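Myosin regulatory light chain (Physarum polycephalum, PDB 2BL0) serves as a light chain of myosin II and binds calcium through an EF-hand. Local coordinates at residues B[22-27]-B[48-53]; B[34-39]-B[62-67]. All coordinates share one frame; numbering follows the deposited sequence. Where two conformers were deposited one is given.

Contact 1: B[22-27]-B[48-53]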
loop_
_atom_site.group_PDB
_atom_site.type_symbol
_atom_site.label_atom_id
_atom_site.label_comp_id
_atom_site.label_asym_id
_atom_site.label_seq_id
_atom_site.Cartn_x
_atom_site.Cartn_y
_atom_site.Cartn_z
ATOM N N VAL B 22 -12.758 5.858 13.380
ATOM C CA VAL B 22 -12.430 4.454 13.596
ATOM C C VAL B 22 -12.899 4.108 14.999
ATOM O O VAL B 22 -12.759 4.919 15.911
ATOM C CB VAL B 22 -10.912 4.191 13.401
ATOM C CG1 VAL B 22 -10.541 2.832 13.881
ATOM C CG2 VAL B 22 -10.524 4.366 11.925
ATOM N N SER B 23 -13.506 2.934 15.158
ATOM C CA SER B 23 -14.025 2.489 16.449
ATOM C C SER B 23 -12.917 2.478 17.470
ATOM O O SER B 23 -11.800 2.111 17.153
ATOM C CB SER B 23 -14.590 1.068 16.354
ATOM O OG SER B 23 -14.882 0.560 17.653
ATOM N N ILE B 24 -13.241 2.876 18.696
ATOM C CA ILE B 24 -12.293 2.822 19.804
ATOM C C ILE B 24 -11.799 1.406 20.077
ATOM O O ILE B 24 -10.696 1.232 20.597
ATOM C CB ILE B 24 -12.935 3.435 21.090
ATOM C CG1 ILE B 24 -11.849 3.758 22.125
ATOM C CG2 ILE B 24 -13.975 2.488 21.691
ATOM C CD1 ILE B 24 -11.024 4.983 21.797
ATOM N N GLU B 25 -12.604 0.394 19.721
ATOM C CA GLU B 25 -12.214 -1.001 19.897
ATOM C C GLU B 25 -11.076 -1.423 18.994
ATOM O O GLU B 25 -10.453 -2.467 19.222
ATOM C CB GLU B 25 -13.396 -1.936 19.667
ATOM C CG GLU B 25 -14.579 -1.686 20.594
ATOM C CD GLU B 25 -14.234 -1.795 22.072
ATOM O OE1 GLU B 25 -14.938 -1.144 22.893
ATOM O OE2 GLU B 25 -13.288 -2.535 22.436
ATOM N N GLU B 26 -10.804 -0.616 17.971
ATOM C CA GLU B 26 -9.666 -0.847 17.106
ATOM C C GLU B 26 -8.430 0.009 17.384
ATOM O O GLU B 26 -7.444 -0.117 16.684
ATOM C CB GLU B 26 -10.080 -0.614 15.655
ATOM C CG GLU B 26 -11.232 -1.482 15.177
ATOM C CD GLU B 26 -10.837 -2.929 14.984
ATOM O OE1 GLU B 26 -9.627 -3.212 14.917
ATOM O OE2 GLU B 26 -11.751 -3.787 14.886
ATOM N N LEU B 27 -8.461 0.864 18.396
ATOM C CA LEU B 27 -7.322 1.723 18.688
ATOM C C LEU B 27 -6.081 0.905 18.990
ATOM O O LEU B 27 -5.032 1.184 18.469
ATOM C CB LEU B 27 -7.646 2.670 19.859
ATOM C CG LEU B 27 -6.536 3.649 20.286
ATOM C CD1 LEU B 27 -6.064 4.555 19.149
ATOM C CD2 LEU B 27 -6.995 4.485 21.464
ATOM N N GLY B 48 -10.027 5.462 28.285
ATOM C CA GLY B 48 -10.845 6.142 29.276
ATOM C C GLY B 48 -10.683 7.648 29.125
ATOM O O GLY B 48 -11.659 8.413 29.283
ATOM N N GLN B 49 -9.453 8.078 28.837
ATOM C CA GLN B 49 -9.175 9.505 28.663
ATOM C C GLN B 49 -9.880 10.052 27.438
ATOM O O GLN B 49 -10.382 11.175 27.456
ATOM C CB GLN B 49 -7.670 9.785 28.649
ATOM C CG GLN B 49 -7.035 9.706 30.026
ATOM C CD GLN B 49 -5.559 10.054 30.035
ATOM O OE1 GLN B 49 -4.946 10.054 28.935
ATOM N NE2 GLN B 49 -4.986 10.342 31.125
ATOM N N LEU B 50 -9.954 9.255 26.371
ATOM C CA LEU B 50 -10.642 9.679 25.169
ATOM C C LEU B 50 -12.157 9.806 25.399
ATOM O O LEU B 50 -12.788 10.651 24.771
ATOM C CB LEU B 50 -10.346 8.723 24.007
ATOM C CG LEU B 50 -8.885 8.692 23.558
ATOM C CD1 LEU B 50 -8.730 7.752 22.392
ATOM C CD2 LEU B 50 -8.376 10.086 23.207
ATOM N N ASN B 51 -12.719 8.983 26.294
ATOM C CA ASN B 51 -14.159 9.056 26.633
ATOM C C ASN B 51 -14.996 9.149 25.373
ATOM O O ASN B 51 -15.866 10.012 25.239
ATOM C CB ASN B 51 -14.476 10.233 27.578
ATOM C CG ASN B 51 -15.738 9.997 28.413
ATOM O OD1 ASN B 51 -15.781 9.086 29.239
ATOM N ND2 ASN B 51 -16.771 10.817 28.196
ATOM N N ALA B 52 -14.718 8.245 24.439
ATOM C CA ALA B 52 -15.397 8.253 23.139
ATOM C C ALA B 52 -15.533 6.824 22.611
ATOM O O ALA B 52 -14.793 5.940 23.001
ATOM C CB ALA B 52 -14.616 9.101 22.153
ATOM N N LYS B 53 -16.505 6.597 21.739
ATOM C CA LYS B 53 -16.666 5.275 21.140
ATOM C C LYS B 53 -15.895 5.169 19.821
ATOM O O LYS B 53 -15.785 4.070 19.280
ATOM C CB LYS B 53 -18.141 4.956 20.921
ATOM C CG LYS B 53 -18.803 5.760 19.820
ATOM C CD LYS B 53 -20.292 5.460 19.712
ATOM C CE LYS B 53 -20.879 6.056 18.430
ATOM N NZ LYS B 53 -22.364 5.967 18.454
#
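I24 swings CG1 away from its own backbone N, with chi1 at -164°, and this carries CD1 out to L50. There I24 CD1 meets L50 CD1 at 3.6 Å, the two chains crossing obliquely. L27 also holds CG anti to N. It reaches toward L50 tip to tip, so that L27 CD2 lies 3.8 Å from L50 CD1. One methyl of L50 therefore receives both residues at the last turn of helix 40-50. I24 CG2 packs 3.4 Å from K53 O. I24 CB comes within 3.7 Å of A52 O.

The single backbone bond of the contact runs beside this packing. I24 N donates to K53 O at 2.9 Å and ties the start of the 3-10 segment to the loop that follows helix 40-50. V22 makes backbone bonds to F55 further along. Strands 22-23 and 54-55 pair antiparallel, as in the link between the two loops of a paired EF-hand lobe, and the I24 bond continues this pairing past strand 22-23. V22 is the eighth position of the calcium loop that begins at D15, where paired EF-hands usually join their loops.

After L50, N51 leaves the helical conformation with positive phi. The chain then turns and brings A52 and K53 alongside I24. S23 forms an ST turn: S23 OG accepts from E25 N at 3.1 Å, at the start of the 3-10 segment 24-26. I24 also touches K47, while L27 packs on I46, F55 and F60. The side chain of S23 is about 8 Å from the bound calcium ion.

Contact 2: B[34-39]-B[62-67]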
loop_
_atom_site.group_PDB
_atom_site.type_symbol
_atom_site.label_atom_id
_atom_site.label_comp_id
_atom_site.label_asym_id
_atom_site.label_seq_id
_atom_site.Cartn_x
_atom_site.Cartn_y
_atom_site.Cartn_z
ATOM N N LEU B 34 1.441 -0.046 13.786
ATOM C CA LEU B 34 2.526 0.900 13.552
ATOM C C LEU B 34 3.692 0.809 14.569
ATOM O O LEU B 34 4.503 1.734 14.698
ATOM C CB LEU B 34 1.974 2.321 13.518
ATOM C CG LEU B 34 1.039 2.616 12.331
ATOM C CD1 LEU B 34 0.599 4.054 12.382
ATOM C CD2 LEU B 34 1.702 2.310 11.014
ATOM N N GLY B 35 3.772 -0.303 15.294
ATOM C CA GLY B 35 4.946 -0.598 16.086
ATOM C C GLY B 35 5.015 -0.038 17.489
ATOM O O GLY B 35 6.115 0.109 18.041
ATOM N N LYS B 36 3.870 0.256 18.082
ATOM C CA LYS B 36 3.806 0.561 19.497
ATOM C C LYS B 36 2.858 -0.420 20.207
ATOM O O LYS B 36 1.783 -0.743 19.725
ATOM C CB LYS B 36 3.407 2.014 19.710
ATOM C CG LYS B 36 4.552 2.958 19.410
ATOM C CD LYS B 36 4.236 4.411 19.685
ATOM C CE LYS B 36 5.341 5.305 19.088
ATOM N NZ LYS B 36 5.430 6.682 19.742
ATOM N N ASN B 37 3.296 -0.896 21.365
ATOM C CA ASN B 37 2.715 -2.053 22.049
ATOM C C ASN B 37 2.195 -1.725 23.459
ATOM O O ASN B 37 2.822 -2.073 24.456
ATOM C CB ASN B 37 3.780 -3.136 22.224
ATOM C CG ASN B 37 4.226 -3.766 20.921
ATOM O OD1 ASN B 37 3.600 -3.590 19.867
ATOM N ND2 ASN B 37 5.337 -4.518 20.990
ATOM N N PRO B 38 1.017 -1.121 23.562
ATOM C CA PRO B 38 0.441 -0.865 24.874
ATOM C C PRO B 38 0.016 -2.167 25.535
ATOM O O PRO B 38 -0.472 -3.083 24.865
ATOM C CB PRO B 38 -0.791 -0.012 24.554
ATOM C CG PRO B 38 -1.140 -0.381 23.215
ATOM C CD PRO B 38 0.122 -0.697 22.476
ATOM N N THR B 39 0.155 -2.224 26.846
ATOM C CA THR B 39 -0.463 -3.300 27.612
ATOM C C THR B 39 -1.950 -2.994 27.672
ATOM O O THR B 39 -2.369 -1.885 27.332
ATOM C CB THR B 39 0.108 -3.389 29.013
ATOM O OG1 THR B 39 -0.235 -2.210 29.757
ATOM C CG2 THR B 39 1.643 -3.432 28.993
ATOM N N THR B 62 -2.002 11.976 17.831
ATOM C CA THR B 62 -1.685 12.450 19.160
ATOM C C THR B 62 -1.403 11.273 20.099
ATOM O O THR B 62 -0.430 11.279 20.837
ATOM C CB THR B 62 -2.849 13.309 19.722
ATOM O OG1 THR B 62 -3.105 14.454 18.874
ATOM C CG2 THR B 62 -2.467 13.904 21.035
ATOM N N VAL B 63 -2.262 10.267 20.069
ATOM C CA VAL B 63 -2.116 9.093 20.916
ATOM C C VAL B 63 -0.841 8.323 20.543
ATOM O O VAL B 63 -0.048 7.947 21.410
ATOM C CB VAL B 63 -3.345 8.184 20.819
ATOM C CG1 VAL B 63 -3.094 6.835 21.530
ATOM C CG2 VAL B 63 -4.530 8.862 21.447
ATOM N N TYR B 64 -0.643 8.133 19.237
ATOM C CA TYR B 64 0.474 7.348 18.736
ATOM C C TYR B 64 1.806 7.990 19.051
ATOM O O TYR B 64 2.779 7.293 19.300
ATOM C CB TYR B 64 0.354 7.103 17.226
ATOM C CG TYR B 64 1.541 6.339 16.666
ATOM C CD1 TYR B 64 1.616 4.961 16.769
ATOM C CD2 TYR B 64 2.581 7.010 16.047
ATOM C CE1 TYR B 64 2.715 4.262 16.262
ATOM C CE2 TYR B 64 3.692 6.338 15.554
ATOM C CZ TYR B 64 3.745 4.957 15.656
ATOM O OH TYR B 64 4.815 4.281 15.145
ATOM N N ARG B 65 1.855 9.311 19.058
ATOM C CA ARG B 65 3.134 10.014 19.252
ATOM C C ARG B 65 3.622 10.027 20.709
ATOM O O ARG B 65 4.757 10.423 20.998
ATOM C CB ARG B 65 3.027 11.432 18.701
ATOM C CG ARG B 65 2.975 11.486 17.179
ATOM C CD ARG B 65 4.220 10.965 16.492
ATOM N NE ARG B 65 4.212 11.302 15.065
ATOM C CZ ARG B 65 4.999 10.736 14.151
ATOM N NH1 ARG B 65 5.885 9.800 14.498
ATOM N NH2 ARG B 65 4.906 11.117 12.878
ATOM N N LYS B 66 2.778 9.572 21.626
ATOM C CA LYS B 66 3.168 9.394 23.013
ATOM C C LYS B 66 4.159 8.237 23.140
ATOM O O LYS B 66 4.243 7.373 22.247
ATOM C CB LYS B 66 1.941 9.130 23.882
ATOM C CG LYS B 66 0.876 10.227 23.814
ATOM C CD LYS B 66 1.442 11.624 24.021
ATOM C CE LYS B 66 0.301 12.660 24.147
ATOM N NZ LYS B 66 0.804 14.044 23.996
ATOM N N PRO B 67 4.895 8.211 24.256
ATOM C CA PRO B 67 5.981 7.239 24.466
ATOM C C PRO B 67 5.555 5.823 24.811
ATOM O O PRO B 67 6.179 5.169 25.659
ATOM C CB PRO B 67 6.756 7.836 25.658
ATOM C CG PRO B 67 6.177 9.129 25.919
ATOM C CD PRO B 67 4.783 9.135 25.400
HETATM O O HOH W 1 6.490 8.354 17.558
#
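K36 lies across one face of the Y64 ring, its chain crossing the tyrosine side chain at about a right angle. The contact joins the linker between helices 27-33 and 40-50 of the EF-hand lobe to segment 62-67. The chain of K36, extended beyond CG, lays its methylenes over the Y64 ring. K36 CE is 4.0 Å from the Y64 ring centroid, a CH-pi contact. K36 NZ is 4.7 Å from the Y64 ring centroid and 13° off the normal, which makes a cation-pi pair. L34 CD1 lies over the opposite face, and L34 CB comes to 3.4 Å from Y64 CE1 at the rim.

The phenol is held as well. Y64 OH donates to L34 O at 2.6 Å, tilted 27° from the carbonyl plane, and also bonds to A2 N. I7 and L31 pack on the same tyrosine.

The ammonium group binds the carbonyls of Y64 and K66. K36 NZ bonds to K66 O at 2.9 Å and to a water that R65 NH1 contacts weakly. K36 NZ also donates to Y64 O at 2.8 Å, in the carbonyl plane, with a C=O...N angle of 158°.

How the contacts relate
The two contacts lie in the same EF-hand lobe, with centres 14 Å apart. Their nearest atoms are about 4 Å apart, yet they do not touch. Their segments alternate along the chain. Helix 27-33 runs from 22-27 to 34-39, helix 40-50 from 34-39 to 48-53. Helix 57-64 serves both: T59 and F60 pack on contact 1, and helix 57-64 also carries Y64 of contact 2. Contact 1 is the one near the metal, and it holds E26, a predicted ligand. Contact 2 is away from the annotated sites and faces another protein chain, which packs on L34, N37 and T39.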